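Local atomic coordinates of PfkB family carbohydrate kinase (Listeria grayi DSM 20601, PDB entry 4GM6), a protein that probably transfers a phosphoryl group from ATP to a sugar or related carbohydrate, as a kinase of the PfkB (ribokinase-like) family. Residues C[51-56]-C[85-90]; C[127-132]-C[193-198]; C[138-143]-C[168-173]; C[153-158]-C[298-303]. All coordinates share one frame; numbering follows the deposited sequence.

Contact 1 (C[51-56]-C[85-90]); sequences LDIHIG and GKMAVE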
# COMPACT_ATOMS: atom_id res chain seq x y z
N LEU C 51 -7.23 -8.46 -0.32
CA LEU C 51 -8.36 -8.21 -1.19
C LEU C 51 -9.00 -6.88 -0.82
O LEU C 51 -9.23 -6.61 0.37
CB LEU C 51 -9.41 -9.33 -1.02
CG LEU C 51 -8.95 -10.73 -1.40
CD1 LEU C 51 -9.77 -11.80 -0.70
CD2 LEU C 51 -9.03 -10.89 -2.92
N ASP C 52 -9.29 -6.07 -1.83
CA ASP C 52 -10.07 -4.83 -1.63
C ASP C 52 -11.56 -5.13 -1.45
O ASP C 52 -12.12 -5.98 -2.12
CB ASP C 52 -9.86 -3.89 -2.82
CG ASP C 52 -8.41 -3.46 -2.94
OD1 ASP C 52 -7.90 -2.99 -1.92
OD2 ASP C 52 -7.78 -3.64 -4.00
N ILE C 53 -12.20 -4.40 -0.54
CA ILE C 53 -13.60 -4.62 -0.21
C ILE C 53 -14.52 -3.59 -0.86
O ILE C 53 -14.20 -2.40 -0.86
CB ILE C 53 -13.82 -4.42 1.30
CG1 ILE C 53 -13.11 -5.48 2.12
CG2 ILE C 53 -15.31 -4.41 1.62
CD1 ILE C 53 -13.44 -5.32 3.61
N HIS C 54 -15.65 -4.03 -1.40
CA HIS C 54 -16.71 -3.13 -1.86
C HIS C 54 -18.05 -3.78 -1.54
O HIS C 54 -18.20 -4.99 -1.71
CB HIS C 54 -16.61 -2.89 -3.36
CG HIS C 54 -15.38 -2.13 -3.75
ND1 HIS C 54 -14.25 -2.75 -4.25
CD2 HIS C 54 -15.09 -0.82 -3.67
CE1 HIS C 54 -13.32 -1.83 -4.47
NE2 HIS C 54 -13.81 -0.65 -4.13
N ILE C 55 -19.01 -3.00 -1.05
CA ILE C 55 -20.36 -3.49 -0.82
C ILE C 55 -21.20 -3.18 -2.05
O ILE C 55 -21.09 -2.11 -2.64
CB ILE C 55 -21.00 -2.80 0.39
CG1 ILE C 55 -20.06 -2.89 1.58
CG2 ILE C 55 -22.40 -3.37 0.68
CD1 ILE C 55 -19.81 -4.30 2.10
N GLY C 56 -22.04 -4.13 -2.44
CA GLY C 56 -22.85 -3.94 -3.64
C GLY C 56 -23.98 -4.95 -3.71
O GLY C 56 -24.18 -5.72 -2.80
N GLY C 85 -22.36 -7.95 8.41
CA GLY C 85 -23.69 -7.45 8.07
C GLY C 85 -23.79 -5.95 8.31
O GLY C 85 -24.44 -5.23 7.55
N LYS C 86 -23.15 -5.47 9.37
CA LYS C 86 -23.19 -4.05 9.70
C LYS C 86 -22.54 -3.19 8.62
O LYS C 86 -22.98 -2.08 8.36
CB LYS C 86 -22.50 -3.81 11.05
CG LYS C 86 -22.85 -2.50 11.74
CD LYS C 86 -22.45 -2.54 13.21
CE LYS C 86 -22.23 -1.15 13.80
NZ LYS C 86 -20.87 -0.61 13.49
N MET C 87 -21.51 -3.72 7.97
CA MET C 87 -20.79 -2.96 6.95
C MET C 87 -21.75 -2.69 5.81
O MET C 87 -21.73 -1.63 5.19
CB MET C 87 -19.55 -3.75 6.47
CG MET C 87 -18.45 -3.87 7.53
SD MET C 87 -17.09 -4.99 7.10
CE MET C 87 -16.55 -4.29 5.56
N ALA C 88 -22.61 -3.67 5.55
CA ALA C 88 -23.60 -3.54 4.50
C ALA C 88 -24.57 -2.42 4.84
O ALA C 88 -24.95 -1.64 3.97
CB ALA C 88 -24.35 -4.86 4.33
N VAL C 89 -24.96 -2.35 6.11
CA VAL C 89 -25.90 -1.33 6.58
C VAL C 89 -25.24 0.05 6.55
O VAL C 89 -25.83 1.03 6.09
CB VAL C 89 -26.43 -1.66 7.99
CG1 VAL C 89 -27.36 -0.56 8.50
CG2 VAL C 89 -27.18 -2.99 7.98
N GLU C 90 -23.99 0.13 7.02
CA GLU C 90 -23.27 1.40 7.04
C GLU C 90 -23.04 1.95 5.61
O GLU C 90 -23.07 3.16 5.37
CB GLU C 90 -21.95 1.28 7.82
CG GLU C 90 -22.15 0.77 9.25
CD GLU C 90 -20.86 0.36 9.98
OE1 GLU C 90 -20.08 -0.48 9.46
OE2 GLU C 90 -20.65 0.86 11.12
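M87 of helix 83-94 meets I53 and I55 of strand 50-56, and A88 adds a second footing on I55. G85 comes just before this face. Its carbonyl accepts the N-H of V89 in a helical bond of 3.3 Å between V89 N and G85 O, and its own N-H is held by N82. K86 makes a salt bridge one turn on, with K86 NZ 2.8 Å from E90 OE2. The lysine nitrogen lies above the carboxylate plane, about 52° out of it.

M87 does the reaching. Its chain runs out extended and then turns at the sulfur (chi3 56°), which brings the terminal methyl onto the isoleucine. M87 CE lies 3.8 Å from I53 CD1 and 4.1 Å from I53 CG2, so one methyl touches both branches. The two side chains cross at about a right angle. Nearer the helix backbone, I55 CD1 is 4.4 Å from M87 CB.

The strand belongs to the four-stranded sheet that stands apart from the main nine-stranded one, the lid sheet of the ribokinase-like fold. Segment 85-90 crosses segment 51-56 at -66°. A second subunit pairs antiparallel with the strand at L51 and D52, continuing the sheet across the interface.

A88 follows, where I55 CG2 comes within 4.0 Å of A88 CA. The small side chain of A88 also touches L33 and L109. E90 ends the segment, packed on S46 of the second subunit.

Contact 2 (C[127-132]-C[193-198]); sequences YDRQHS and AKLWEL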
# COMPACT_ATOMS: atom_id res chain seq x y z
N TYR C 127 -18.37 -17.01 -6.73
CA TYR C 127 -19.39 -16.64 -5.77
C TYR C 127 -19.23 -17.39 -4.44
O TYR C 127 -18.85 -18.57 -4.41
CB TYR C 127 -20.80 -16.78 -6.37
CG TYR C 127 -21.20 -15.52 -7.13
CD1 TYR C 127 -21.04 -15.43 -8.52
CD2 TYR C 127 -21.67 -14.39 -6.46
CE1 TYR C 127 -21.38 -14.27 -9.20
CE2 TYR C 127 -22.01 -13.23 -7.13
CZ TYR C 127 -21.86 -13.17 -8.50
OH TYR C 127 -22.18 -12.00 -9.17
N ASP C 128 -19.53 -16.70 -3.35
CA ASP C 128 -19.63 -17.34 -2.05
C ASP C 128 -20.86 -16.78 -1.34
O ASP C 128 -20.78 -16.27 -0.21
CB ASP C 128 -18.37 -17.09 -1.21
CG ASP C 128 -18.34 -17.94 0.06
OD1 ASP C 128 -19.21 -18.83 0.22
OD2 ASP C 128 -17.45 -17.72 0.91
N ARG C 129 -22.00 -16.91 -2.02
CA ARG C 129 -23.23 -16.22 -1.64
C ARG C 129 -24.30 -17.19 -1.14
O ARG C 129 -25.26 -16.78 -0.50
CB ARG C 129 -23.78 -15.39 -2.82
CG ARG C 129 -24.43 -16.23 -3.92
CD ARG C 129 -25.01 -15.37 -5.03
NE ARG C 129 -25.97 -14.39 -4.53
CZ ARG C 129 -26.29 -13.25 -5.16
NH1 ARG C 129 -27.18 -12.42 -4.63
NH2 ARG C 129 -25.72 -12.94 -6.32
N GLN C 130 -24.13 -18.48 -1.41
CA GLN C 130 -25.09 -19.45 -0.88
C GLN C 130 -25.10 -19.41 0.64
O GLN C 130 -24.10 -19.06 1.29
CB GLN C 130 -24.76 -20.87 -1.33
CG GLN C 130 -25.12 -21.18 -2.77
CD GLN C 130 -24.72 -22.58 -3.17
OE1 GLN C 130 -25.06 -23.55 -2.49
NE2 GLN C 130 -23.97 -22.70 -4.26
N HIS C 131 -26.24 -19.79 1.20
CA HIS C 131 -26.43 -19.90 2.65
C HIS C 131 -26.35 -18.56 3.38
O HIS C 131 -26.27 -18.52 4.60
CB HIS C 131 -25.43 -20.89 3.28
CG HIS C 131 -25.32 -22.18 2.54
ND1 HIS C 131 -26.22 -23.21 2.69
CD2 HIS C 131 -24.39 -22.62 1.65
CE1 HIS C 131 -25.86 -24.23 1.93
NE2 HIS C 131 -24.75 -23.90 1.29
N SER C 132 -26.37 -17.46 2.63
CA SER C 132 -26.43 -16.15 3.25
C SER C 132 -27.76 -15.95 3.99
O SER C 132 -28.74 -16.66 3.73
CB SER C 132 -26.22 -15.04 2.21
OG SER C 132 -27.35 -14.93 1.35
N ALA C 193 -26.22 -17.20 -15.20
CA ALA C 193 -26.00 -18.62 -15.45
C ALA C 193 -25.75 -19.31 -14.12
O ALA C 193 -26.32 -20.37 -13.84
CB ALA C 193 -24.82 -18.82 -16.40
N LYS C 194 -24.91 -18.69 -13.30
CA LYS C 194 -24.52 -19.23 -11.99
C LYS C 194 -25.70 -19.58 -11.08
O LYS C 194 -25.61 -20.50 -10.27
CB LYS C 194 -23.57 -18.27 -11.27
CG LYS C 194 -22.09 -18.51 -11.52
CD LYS C 194 -21.71 -18.39 -12.99
CE LYS C 194 -20.20 -18.47 -13.19
NZ LYS C 194 -19.46 -17.51 -12.32
N LEU C 195 -26.80 -18.84 -11.21
CA LEU C 195 -27.92 -19.00 -10.27
C LEU C 195 -28.95 -20.05 -10.64
O LEU C 195 -29.60 -20.61 -9.75
CB LEU C 195 -28.63 -17.67 -10.01
CG LEU C 195 -27.86 -16.64 -9.19
CD1 LEU C 195 -28.73 -15.43 -8.88
CD2 LEU C 195 -27.35 -17.27 -7.90
N TRP C 196 -29.19 -20.24 -11.94
CA TRP C 196 -30.19 -21.20 -12.41
C TRP C 196 -30.17 -21.58 -13.89
O TRP C 196 -29.58 -20.89 -14.71
CB TRP C 196 -31.57 -20.75 -12.01
CG TRP C 196 -31.86 -19.39 -12.45
CD1 TRP C 196 -31.02 -18.56 -13.10
CD2 TRP C 196 -33.07 -18.68 -12.26
NE1 TRP C 196 -31.64 -17.37 -13.34
CE2 TRP C 196 -32.90 -17.42 -12.83
CE3 TRP C 196 -34.28 -18.99 -11.66
CZ2 TRP C 196 -33.89 -16.47 -12.81
CZ3 TRP C 196 -35.25 -18.05 -11.65
CH2 TRP C 196 -35.06 -16.81 -12.22
N GLU C 197 -30.84 -22.69 -14.21
CA GLU C 197 -30.95 -23.18 -15.58
C GLU C 197 -31.88 -22.26 -16.36
O GLU C 197 -32.76 -21.62 -15.79
CB GLU C 197 -31.50 -24.61 -15.59
CG GLU C 197 -30.63 -25.61 -14.84
CD GLU C 197 -31.20 -27.01 -14.87
OE1 GLU C 197 -30.58 -27.92 -14.28
OE2 GLU C 197 -32.28 -27.21 -15.48
N LEU C 198 -31.68 -22.18 -17.68
CA LEU C 198 -32.49 -21.30 -18.49
C LEU C 198 -33.96 -21.62 -18.38
O LEU C 198 -34.79 -20.73 -18.23
CB LEU C 198 -32.09 -21.44 -19.95
CG LEU C 198 -30.75 -20.88 -20.39
CD1 LEU C 198 -30.28 -21.52 -21.67
CD2 LEU C 198 -30.80 -19.38 -20.53
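In R129, chi1 (74°) holds CG between the backbone N and the carbonyl carbon, and an extended chi2 then sets CD against the methyl end of L195. The bend at chi3 turns the guanidinium off toward E32. L195 has CG beside its own backbone N (chi1 -71°). From there one branch, CD2, reaches toward the arginine, although the first bond of the side chain does not head there. R129 CD and L195 CD2 are 4.2 Å apart, and the two chains cross at about a right angle. This is aliphatic contact alone.

Y127 makes the second touch. Its ring stands obliquely to the chain of K194, with Y127 CD1 4.4 Å from K194 CG. The same ring also meets that of Y112, with the planes at about 30°.

Y127 and D128 end strand 124-128, an outer strand of the four-stranded lid sheet. The chain then reverses in a type II beta turn from R129 to S132, closed by a weak bond of 3.4 Å between S132 N and R129 O. The partner segment is the loop between strand 184-188 of the main sheet and helix 198-208. The contact thus bridges the lid and the large domain of a ribokinase-like fold.

S132 N-caps the following helix. The carboxylate of E32 ties both ends of the turn, through a salt bridge with R129 NH1 and a hydrogen bond with S132 OG. D128 has a salt bridge to R108 of the second subunit, and H131 stacks on H131 of that chain.

Contact 3 (C[138-143]-C[168-173]); sequences KSMDWD and LEMVVK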
# COMPACT_ATOMS: atom_id res chain seq x y z
N LYS C 138 -36.83 -17.02 5.13
CA LYS C 138 -38.13 -17.62 4.80
C LYS C 138 -39.25 -16.96 5.57
O LYS C 138 -40.33 -17.54 5.74
CB LYS C 138 -38.13 -19.12 5.10
CG LYS C 138 -37.03 -19.89 4.39
CD LYS C 138 -37.48 -21.27 3.95
CE LYS C 138 -36.47 -21.88 2.98
NZ LYS C 138 -36.07 -20.93 1.89
N SER C 139 -39.00 -15.75 6.06
CA SER C 139 -39.94 -15.11 6.97
C SER C 139 -40.50 -13.82 6.37
O SER C 139 -39.76 -13.04 5.80
CB SER C 139 -39.25 -14.84 8.31
OG SER C 139 -40.21 -14.51 9.29
N MET C 140 -41.81 -13.60 6.50
CA MET C 140 -42.41 -12.38 5.99
C MET C 140 -42.37 -11.26 7.04
O MET C 140 -43.31 -11.09 7.81
CB MET C 140 -43.85 -12.63 5.53
CG MET C 140 -44.24 -11.81 4.31
SD MET C 140 -43.98 -10.04 4.52
CE MET C 140 -45.48 -9.62 5.42
N ASP C 141 -41.27 -10.51 7.05
CA ASP C 141 -41.00 -9.54 8.11
C ASP C 141 -41.19 -8.09 7.67
O ASP C 141 -40.65 -7.18 8.30
CB ASP C 141 -39.57 -9.74 8.64
CG ASP C 141 -39.35 -11.13 9.16
OD1 ASP C 141 -40.27 -11.66 9.82
OD2 ASP C 141 -38.28 -11.71 8.91
N TRP C 142 -41.96 -7.88 6.62
CA TRP C 142 -42.19 -6.54 6.10
C TRP C 142 -43.67 -6.15 6.10
O TRP C 142 -44.50 -6.82 5.47
CB TRP C 142 -41.63 -6.42 4.69
CG TRP C 142 -40.14 -6.57 4.64
CD1 TRP C 142 -39.22 -5.58 4.80
CD2 TRP C 142 -39.41 -7.78 4.45
NE1 TRP C 142 -37.95 -6.10 4.70
CE2 TRP C 142 -38.04 -7.45 4.49
CE3 TRP C 142 -39.78 -9.12 4.23
CZ2 TRP C 142 -37.03 -8.41 4.32
CZ3 TRP C 142 -38.78 -10.06 4.08
CH2 TRP C 142 -37.42 -9.71 4.12
N ASP C 143 -43.99 -5.07 6.79
CA ASP C 143 -45.31 -4.48 6.71
C ASP C 143 -45.46 -3.75 5.37
O ASP C 143 -44.88 -2.69 5.17
CB ASP C 143 -45.55 -3.52 7.88
CG ASP C 143 -46.99 -3.03 7.95
OD1 ASP C 143 -47.34 -2.15 7.13
OD2 ASP C 143 -47.76 -3.51 8.81
N LEU C 168 -38.92 -15.73 -4.98
CA LEU C 168 -39.73 -15.65 -6.19
C LEU C 168 -41.15 -15.25 -5.83
O LEU C 168 -41.69 -14.28 -6.38
CB LEU C 168 -39.73 -16.98 -6.96
CG LEU C 168 -40.72 -17.10 -8.14
CD1 LEU C 168 -40.52 -15.99 -9.19
CD2 LEU C 168 -40.60 -18.48 -8.78
N GLU C 169 -41.76 -15.99 -4.90
CA GLU C 169 -43.17 -15.77 -4.55
C GLU C 169 -43.35 -14.53 -3.68
O GLU C 169 -44.43 -13.94 -3.65
CB GLU C 169 -43.77 -16.98 -3.82
CG GLU C 169 -43.54 -18.32 -4.50
CD GLU C 169 -44.31 -19.42 -3.80
OE1 GLU C 169 -44.36 -19.44 -2.55
OE2 GLU C 169 -44.88 -20.28 -4.51
N MET C 170 -42.30 -14.15 -2.96
CA MET C 170 -42.35 -12.92 -2.18
C MET C 170 -42.35 -11.69 -3.10
O MET C 170 -43.13 -10.75 -2.90
CB MET C 170 -41.17 -12.87 -1.21
CG MET C 170 -41.18 -11.66 -0.29
SD MET C 170 -42.62 -11.66 0.77
CE MET C 170 -42.23 -10.30 1.87
N VAL C 171 -41.46 -11.69 -4.10
CA VAL C 171 -41.42 -10.60 -5.08
C VAL C 171 -42.76 -10.52 -5.82
O VAL C 171 -43.30 -9.43 -6.03
CB VAL C 171 -40.24 -10.75 -6.06
CG1 VAL C 171 -40.25 -9.64 -7.10
CG2 VAL C 171 -38.92 -10.74 -5.31
N VAL C 172 -43.32 -11.66 -6.19
CA VAL C 172 -44.63 -11.66 -6.85
C VAL C 172 -45.71 -11.04 -5.96
O VAL C 172 -46.55 -10.25 -6.45
CB VAL C 172 -45.03 -13.07 -7.35
CG1 VAL C 172 -46.49 -13.11 -7.83
CG2 VAL C 172 -44.07 -13.50 -8.45
N LYS C 173 -45.70 -11.38 -4.66
CA LYS C 173 -46.74 -10.86 -3.75
C LYS C 173 -46.62 -9.35 -3.59
O LYS C 173 -47.60 -8.65 -3.43
CB LYS C 173 -46.68 -11.53 -2.37
CG LYS C 173 -47.14 -12.97 -2.33
CD LYS C 173 -46.96 -13.54 -0.92
CE LYS C 173 -47.03 -15.07 -0.91
NZ LYS C 173 -48.42 -15.57 -1.15
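M170 sets its methyl against both M140 and W142. That methyl does nearly all the touching. M170 CE lies 3.2 Å from M140 SD, which is unusually short, so the exact distance is doubtful. It is 3.5 Å from M170 CE to M140 CG. The two methionines cross at about a right angle. The same methyl reaches the benzene half of the indole, with M170 CE 3.6 Å from W142 CE3. It comes in obliquely there.

M170 gets this far because CG is anti to its backbone N (chi1 -177°) and the chain then turns at chi2 (63°). The last torsion is extended and leaves the methyl at the tip. M140 is folded at both chi2 and chi3. Its sulfur is turned back toward its own loop, where W142 N lies 3.6 Å from M140 SD in a weak hydrogen bond. The N-H points rather straight at the sulfur, at 160°.

The next shell shapes the loop. M140 is the centre of an inverse gamma turn. S139 OG donates to D141 OD1 over 2.9 Å, on the syn side of the carboxylate and somewhat out of its plane. The indole is fixed at its other end, where W142 NE1 bonds the carbonyl of F101. D143 caps the following helix 144-147 through the backbone N of E146.

The loop 138-143 thus joins helices 133-136 and 144-147 along one side of helix 165-180. W142 sits on strands 73-79 and 97-104 of the main sheet, touching A76, V78 and V103. On the helix, V171 faces helix 158-163, while V172 packs on L208 of helix 198-208.

Contact 4 (C[153-158]-C[298-303]); sequences VLHVSG and AVLHGI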
# COMPACT_ATOMS: atom_id res chain seq x y z
N VAL C 153 -42.25 3.98 -7.75
CA VAL C 153 -41.74 2.83 -8.47
C VAL C 153 -41.21 1.73 -7.55
O VAL C 153 -40.61 2.01 -6.51
CB VAL C 153 -40.63 3.22 -9.48
CG1 VAL C 153 -39.91 1.99 -10.00
CG2 VAL C 153 -41.22 4.02 -10.64
N LEU C 154 -41.41 0.50 -7.97
CA LEU C 154 -40.82 -0.65 -7.34
C LEU C 154 -39.88 -1.30 -8.31
O LEU C 154 -40.24 -1.58 -9.45
CB LEU C 154 -41.87 -1.66 -6.93
CG LEU C 154 -41.27 -2.97 -6.43
CD1 LEU C 154 -42.16 -3.65 -5.46
CD2 LEU C 154 -40.88 -3.89 -7.55
N HIS C 155 -38.67 -1.53 -7.85
CA HIS C 155 -37.64 -2.12 -8.70
C HIS C 155 -37.12 -3.44 -8.14
O HIS C 155 -36.86 -3.56 -6.93
CB HIS C 155 -36.45 -1.16 -8.87
CG HIS C 155 -35.33 -1.74 -9.67
ND1 HIS C 155 -35.33 -1.74 -11.05
CD2 HIS C 155 -34.19 -2.36 -9.29
CE1 HIS C 155 -34.23 -2.33 -11.49
NE2 HIS C 155 -33.52 -2.73 -10.44
N VAL C 156 -36.95 -4.42 -9.01
CA VAL C 156 -36.36 -5.70 -8.63
C VAL C 156 -35.67 -6.35 -9.83
O VAL C 156 -35.85 -5.90 -10.99
CB VAL C 156 -37.38 -6.65 -7.96
CG1 VAL C 156 -38.44 -7.12 -8.96
CG2 VAL C 156 -36.65 -7.82 -7.32
N SER C 157 -34.83 -7.36 -9.56
CA SER C 157 -34.08 -8.02 -10.63
C SER C 157 -34.24 -9.53 -10.59
O SER C 157 -34.68 -10.10 -9.58
CB SER C 157 -32.60 -7.65 -10.55
OG SER C 157 -31.88 -8.55 -9.72
N GLY C 158 -33.87 -10.18 -11.69
CA GLY C 158 -33.89 -11.63 -11.78
C GLY C 158 -32.94 -12.34 -10.83
O GLY C 158 -33.01 -13.55 -10.66
N ALA C 298 -30.09 5.50 -13.92
CA ALA C 298 -30.16 6.75 -14.70
C ALA C 298 -31.44 6.77 -15.54
O ALA C 298 -32.09 7.81 -15.66
CB ALA C 298 -28.94 6.90 -15.59
N VAL C 299 -31.80 5.62 -16.10
CA VAL C 299 -32.99 5.55 -16.93
C VAL C 299 -34.20 5.85 -16.06
O VAL C 299 -35.06 6.64 -16.45
CB VAL C 299 -33.18 4.18 -17.61
CG1 VAL C 299 -34.61 4.07 -18.16
CG2 VAL C 299 -32.15 3.99 -18.70
N LEU C 300 -34.26 5.21 -14.89
CA LEU C 300 -35.38 5.42 -13.97
C LEU C 300 -35.44 6.91 -13.59
O LEU C 300 -36.51 7.50 -13.57
CB LEU C 300 -35.28 4.51 -12.73
CG LEU C 300 -35.57 3.00 -12.92
CD1 LEU C 300 -35.25 2.17 -11.68
CD2 LEU C 300 -37.01 2.73 -13.35
N HIS C 301 -34.29 7.52 -13.33
CA HIS C 301 -34.28 8.95 -13.01
C HIS C 301 -34.99 9.74 -14.11
O HIS C 301 -35.80 10.62 -13.83
CB HIS C 301 -32.85 9.47 -12.78
CG HIS C 301 -32.76 10.95 -12.60
ND1 HIS C 301 -33.33 11.61 -11.54
CD2 HIS C 301 -32.16 11.91 -13.36
CE1 HIS C 301 -33.09 12.91 -11.64
NE2 HIS C 301 -32.38 13.12 -12.73
N GLY C 302 -34.69 9.41 -15.36
CA GLY C 302 -35.26 10.12 -16.50
C GLY C 302 -36.75 9.85 -16.63
O GLY C 302 -37.53 10.75 -16.96
N ILE C 303 -37.15 8.61 -16.38
CA ILE C 303 -38.57 8.26 -16.38
C ILE C 303 -39.32 9.01 -15.28
O ILE C 303 -40.44 9.48 -15.49
CB ILE C 303 -38.77 6.73 -16.21
CG1 ILE C 303 -38.30 6.00 -17.48
CG2 ILE C 303 -40.24 6.42 -15.91
CD1 ILE C 303 -38.21 4.49 -17.34
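The imidazole of H155 is the flat group of this contact, and L300 comes to it obliquely. The nearest atoms are L300 CD1 and H155 ND1, 4.0 Å apart. This is a van der Waals touch. The polar need of that nitrogen is met by S186, which hydrogen-bonds ND1 from the neighbouring strand. The bond also limits how the ring can turn. T296, one turn earlier on the helix, packs against the same side chain.

L300 has CG beside its backbone N (chi1 -72°), which points its fork at the strand. Each methyl finds a different residue. CD1 goes to the histidine. CD2 goes to V153, where V153 CG1 and L300 CD2 are 4.5 Å apart, a loose touch. V153 and H155 lie two apart on the strand and so point to the same side of the sheet. L300 bridges them, and also touches S186.

Helix 291-304 is regular here, with G302 N 3.1 Å from A298 O. Strand 153-157 ends at S157, whose hydroxyl caps I159 N at the start of helix 158-163 and also bonds E59.

Strand 153-157 is central in the parallel part of the nine-stranded sheet, between strands 27-30 and 184-188. Helix 291-304 covers the face bearing H155. L154 and V156 point to the other face, against helix 165-180. A298 and V299 of helix 291-304 pack on helix 309-323.

Contact 4 is the most central, its centre about 9 Å from that of the chain. Contacts 1, 2 and 3 lie farther out, at about 17, 16 and 20 Å. Contacts 1 and 2 both use the four-stranded lid sheet, at its two outer strands, and both reach the second subunit. Contact 4 joins a strand of the main sheet to a helix; contact 3 joins a loop to a helix beside that sheet. They meet where V171 packs on V156. W196 of contact 2 also packs on G158 of contact 4. None of the four has a hydrogen bond across its segments; all rest on van der Waals touches. A methionine methyl makes the closest touch in contacts 1 and 3, whereas contact 2 is partly exposed.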